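Local coordinates for protein phospholipase C-beta (PLC-beta) (Sepia officinalis, PDB 3QR0) that belongs to the phospholipase C-beta family, multidomain proteins joining PH, EF-hand, TIM-barrel and C2 modules, and carries a bound calcium ion, at residues Glu390-Phe393 against Lys394-Val397; Ser351-Glu354 against Ile355-Val359. One frame throughout, in Å; residues are numbered along the deposited sequence.

Contact 1. Residues Glu390-Phe393 against Lys394-Val397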
loop_
_atom_site.group_PDB
_atom_site.type_symbol
_atom_site.label_atom_id
_atom_site.label_comp_id
_atom_site.label_asym_id
_atom_site.label_seq_id
_atom_site.Cartn_x
_atom_site.Cartn_y
_atom_site.Cartn_z
ATOM N N GLU A 390 26.941 -8.935 0.985
ATOM C CA GLU A 390 27.160 -7.915 -0.042
ATOM C C GLU A 390 26.508 -8.352 -1.342
ATOM O O GLU A 390 26.371 -9.552 -1.591
ATOM C CB GLU A 390 28.659 -7.758 -0.310
ATOM C CG GLU A 390 29.509 -7.582 0.931
ATOM C CD GLU A 390 30.998 -7.652 0.639
ATOM O OE1 GLU A 390 31.388 -8.184 -0.426
ATOM O OE2 GLU A 390 31.782 -7.163 1.480
ATOM N N VAL A 391 26.131 -7.381 -2.174
ATOM C CA VAL A 391 25.675 -7.654 -3.541
ATOM C C VAL A 391 26.437 -6.751 -4.515
ATOM O O VAL A 391 27.006 -5.735 -4.107
ATOM C CB VAL A 391 24.136 -7.456 -3.701
ATOM C CG1 VAL A 391 23.364 -8.461 -2.828
ATOM C CG2 VAL A 391 23.730 -6.037 -3.368
ATOM N N LEU A 392 26.458 -7.123 -5.793
ATOM C CA LEU A 392 27.147 -6.322 -6.814
ATOM C C LEU A 392 26.332 -5.078 -7.123
ATOM O O LEU A 392 25.119 -5.156 -7.307
ATOM C CB LEU A 392 27.367 -7.111 -8.111
ATOM C CG LEU A 392 28.542 -8.089 -8.199
ATOM C CD1 LEU A 392 28.529 -8.772 -9.567
ATOM C CD2 LEU A 392 29.880 -7.389 -7.964
ATOM N N PHE A 393 26.998 -3.930 -7.181
ATOM C CA PHE A 393 26.340 -2.686 -7.564
ATOM C C PHE A 393 25.695 -2.807 -8.951
ATOM O O PHE A 393 24.564 -2.360 -9.158
ATOM C CB PHE A 393 27.334 -1.524 -7.548
ATOM C CG PHE A 393 26.751 -0.228 -8.037
ATOM C CD1 PHE A 393 26.129 0.638 -7.156
ATOM C CD2 PHE A 393 26.809 0.112 -9.383
ATOM C CE1 PHE A 393 25.567 1.831 -7.608
ATOM C CE2 PHE A 393 26.258 1.302 -9.840
ATOM C CZ PHE A 393 25.638 2.163 -8.951
ATOM N N LYS A 394 26.423 -3.410 -9.889
ATOM C CA LYS A 394 25.933 -3.607 -11.260
ATOM C C LYS A 394 24.595 -4.356 -11.288
ATOM O O LYS A 394 23.667 -3.941 -11.986
ATOM C CB LYS A 394 26.984 -4.358 -12.093
ATOM C CG LYS A 394 26.639 -4.569 -13.558
ATOM C CD LYS A 394 27.820 -5.232 -14.270
ATOM C CE LYS A 394 27.514 -5.596 -15.710
ATOM N NZ LYS A 394 28.761 -5.975 -16.436
ATOM N N ASP A 395 24.494 -5.441 -10.524
ATOM C CA ASP A 395 23.243 -6.196 -10.437
ATOM C C ASP A 395 22.095 -5.326 -9.920
ATOM O O ASP A 395 20.983 -5.393 -10.443
ATOM C CB ASP A 395 23.392 -7.433 -9.534
ATOM C CG ASP A 395 24.263 -8.519 -10.153
ATOM O OD1 ASP A 395 24.551 -8.456 -11.367
ATOM O OD2 ASP A 395 24.659 -9.450 -9.420
ATOM N N VAL A 396 22.357 -4.514 -8.899
ATOM C CA VAL A 396 21.321 -3.640 -8.340
ATOM C C VAL A 396 20.785 -2.638 -9.382
ATOM O O VAL A 396 19.567 -2.495 -9.542
ATOM C CB VAL A 396 21.816 -2.898 -7.070
ATOM C CG1 VAL A 396 20.850 -1.798 -6.675
ATOM C CG2 VAL A 396 22.007 -3.881 -5.916
ATOM N N VAL A 397 21.671 -1.951 -10.098
ATOM C CA VAL A 397 21.202 -0.928 -11.051
ATOM C C VAL A 397 20.430 -1.514 -12.237
ATOM O O VAL A 397 19.485 -0.897 -12.727
ATOM C CB VAL A 397 22.316 0.039 -11.532
ATOM C CG1 VAL A 397 22.748 0.967 -10.381
ATOM C CG2 VAL A 397 23.499 -0.714 -12.111
HETATM O O HOH W 1 24.957 -9.586 -6.626
#
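Phe393 and Val397 meet one helical turn apart at a strand-to-helix junction in the X region of the TIM-barrel-like domain, where strand 391-392 passes directly into helix 393-403 with Leu392 as N-cap residue. Two backbone hydrogen bonds make the first turn: Val396 N to Leu392 O (3.3 Å) and Val397 N to Phe393 O (3.1 Å).

The apolar contacts lie beside this turn. Phe393 has its CG anti to the backbone N (chi1 176°), which carries the ring along the helix to Val397; ring atom CZ comes within 3.4 Å of Val397 CG1, a tight approach that is oblique to the ring. Beyond this pair, Leu428 and Cys432 of helix 422-436 and Leu369 of strand 366-372 also touch the ring, so Phe393 is buried between helix and sheet. Val391 and Val396 cross at about a right angle, methyl against methyl, with Val391 CG2 3.8 Å from Val396 CG2. Ile381 on the adjoining strand touches both valines.

The polar part of the contact centres on Asp395, in the first turn, where its negative charge probably suits the helix N-terminus. With CG beside its own backbone N (chi1 -70°), its carboxylate folds back over Leu392, OD2 lying 3.8 Å from Leu392 CB. A water joins strand to helix here: it accepts from Leu392 N at 3.0 Å and donates to Asp395 OD2 at 2.8 Å.

Contact 2. Residues Ser351-Glu354 against Ile355-Val359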
loop_
_atom_site.group_PDB
_atom_site.type_symbol
_atom_site.label_atom_id
_atom_site.label_comp_id
_atom_site.label_asym_id
_atom_site.label_seq_id
_atom_site.Cartn_x
_atom_site.Cartn_y
_atom_site.Cartn_z
ATOM N N SER A 351 21.992 -8.665 2.466
ATOM C CA SER A 351 21.759 -7.709 1.391
ATOM C C SER A 351 21.148 -8.456 0.203
ATOM O O SER A 351 21.353 -9.660 0.055
ATOM C CB SER A 351 23.057 -7.024 0.974
ATOM O OG SER A 351 23.545 -6.202 2.014
ATOM N N SER A 352 20.404 -7.739 -0.634
ATOM C CA SER A 352 19.645 -8.365 -1.723
ATOM C C SER A 352 19.574 -7.470 -2.958
ATOM O O SER A 352 19.575 -6.242 -2.846
ATOM C CB SER A 352 18.225 -8.677 -1.226
ATOM O OG SER A 352 17.351 -9.085 -2.270
ATOM N N VAL A 353 19.502 -8.094 -4.134
ATOM C CA VAL A 353 19.182 -7.377 -5.362
ATOM C C VAL A 353 17.670 -7.337 -5.577
ATOM O O VAL A 353 17.109 -6.289 -5.908
ATOM C CB VAL A 353 19.841 -8.021 -6.593
ATOM C CG1 VAL A 353 19.473 -7.240 -7.855
ATOM C CG2 VAL A 353 21.357 -8.093 -6.414
ATOM N N GLU A 354 17.014 -8.478 -5.389
ATOM C CA GLU A 354 15.564 -8.586 -5.614
ATOM C C GLU A 354 14.733 -7.603 -4.785
ATOM O O GLU A 354 13.683 -7.143 -5.242
ATOM C CB GLU A 354 15.096 -10.025 -5.355
ATOM C CG GLU A 354 13.596 -10.282 -5.573
ATOM C CD GLU A 354 13.117 -9.999 -6.995
ATOM O OE1 GLU A 354 13.851 -10.286 -7.968
ATOM O OE2 GLU A 354 11.980 -9.500 -7.137
ATOM N N ILE A 355 15.200 -7.275 -3.577
ATOM C CA ILE A 355 14.503 -6.291 -2.738
ATOM C C ILE A 355 14.316 -4.945 -3.453
ATOM O O ILE A 355 13.312 -4.269 -3.236
ATOM C CB ILE A 355 15.214 -6.101 -1.356
ATOM C CG1 ILE A 355 14.355 -5.268 -0.390
ATOM C CG2 ILE A 355 16.586 -5.462 -1.530
ATOM C CD1 ILE A 355 12.970 -5.831 -0.128
ATOM N N TYR A 356 15.260 -4.559 -4.313
ATOM C CA TYR A 356 15.111 -3.323 -5.093
ATOM C C TYR A 356 13.913 -3.380 -6.033
ATOM O O TYR A 356 13.163 -2.414 -6.147
ATOM C CB TYR A 356 16.387 -2.981 -5.868
ATOM C CG TYR A 356 17.452 -2.375 -4.988
ATOM C CD1 TYR A 356 17.514 -0.996 -4.778
ATOM C CD2 TYR A 356 18.383 -3.181 -4.345
ATOM C CE1 TYR A 356 18.486 -0.441 -3.953
ATOM C CE2 TYR A 356 19.358 -2.638 -3.526
ATOM C CZ TYR A 356 19.406 -1.276 -3.329
ATOM O OH TYR A 356 20.379 -0.760 -2.507
ATOM N N ARG A 357 13.726 -4.518 -6.696
ATOM C CA ARG A 357 12.569 -4.702 -7.558
ATOM C C ARG A 357 11.305 -4.629 -6.700
ATOM O O ARG A 357 10.368 -3.919 -7.037
ATOM C CB ARG A 357 12.639 -6.043 -8.300
ATOM C CG ARG A 357 13.847 -6.199 -9.198
ATOM C CD ARG A 357 13.755 -7.437 -10.084
ATOM N NE ARG A 357 14.998 -7.642 -10.827
ATOM C CZ ARG A 357 16.047 -8.364 -10.419
ATOM N NH1 ARG A 357 16.043 -9.014 -9.262
ATOM N NH2 ARG A 357 17.116 -8.449 -11.196
ATOM N N GLN A 358 11.294 -5.334 -5.567
ATOM C CA GLN A 358 10.092 -5.381 -4.728
ATOM C C GLN A 358 9.708 -4.016 -4.170
ATOM O O GLN A 358 8.524 -3.677 -4.131
ATOM C CB GLN A 358 10.239 -6.396 -3.587
ATOM C CG GLN A 358 10.300 -7.844 -4.052
ATOM C CD GLN A 358 9.096 -8.257 -4.873
ATOM O OE1 GLN A 358 7.956 -7.942 -4.527
ATOM N NE2 GLN A 358 9.342 -8.976 -5.967
ATOM N N VAL A 359 10.696 -3.237 -3.739
ATOM C CA VAL A 359 10.425 -1.903 -3.194
ATOM C C VAL A 359 9.857 -0.965 -4.266
ATOM O O VAL A 359 8.891 -0.230 -4.012
ATOM C CB VAL A 359 11.683 -1.308 -2.512
ATOM C CG1 VAL A 359 11.493 0.167 -2.195
ATOM C CG2 VAL A 359 11.996 -2.096 -1.240
#
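Glu354, where the chain enters the helix, reaches forward to both Arg357 and Gln358, one turn on, with its carboxylate. The arrangement is a helix N-terminus in the X region of the TIM-barrel-like domain, where i to i+3 and i to i+4 side-chain bonds reinforce the backbone bond from Gln358 N to Glu354 O (3.0 Å). The glutamate chain bends at chi2 (60°), turning the carboxylate toward Arg357 and Gln358. OE1 forms a salt bridge with Arg357 NH1 at 2.8 Å; the nitrogen sits above the carboxylate plane, and the bond is bent (136° at the hydrogen). OE2 uses its anti lone pair for Gln358 NE2 at 2.9 Å, a straighter bond lying in the amide plane. Arg74, on strand 70-75 of the PH domain, makes a further salt bridge to OE2.

Arg357 runs extended from CG to NE across the glutamate at about a right angle, its guanidinium plane 24° from the carboxylate. NE pairs with Glu402 of helix 393-403, so the arginine lies between two acids. Val353 CG1 approaches its NH1 at 4.1 Å, obliquely.

Ser352 caps the turn: its OG accepts from Ile355 N at 3.1 Å, and Ile355 CG2 packs on Ser352 CB at 3.6 Å. The same serine hydroxyl hydrogen-bonds a glycerol, probably from the crystallisation liquor. Ser352 O is buried without a polar partner, against Ile355 CG2 and the edge of the Tyr356 ring. The carboxylate of Glu354, gripped by two side chains of the following turn and one arginine from the PH domain, is thus likely to stay ionised and to tie the two domains together electrostatically.

Contacts 1 and 2 are neighbouring helix starts in one domain, their centres 10 Å apart, with 351-359 preceding 390-397 along the chain. They pack directly: Val396 CG1 meets Tyr356 CE2 at 3.6 Å, Val353 CG1 lies 3.5 Å from Asp395 O, and Val391 CG1 is 3.7 Å from Ser351 O. Both helices rest on strand 366-372, whose Leu369 touches Phe393, Val396 and Tyr356. That strand also supplies Glu368 and Asp370 to the calcium site, with Asn339 and Glu417 also binding the ion. Tyr356 OH hydrogen-bonds the backbone O of Glu368, and its side chain lies about 9 Å from the calcium, against about 12 Å for that of Phe393.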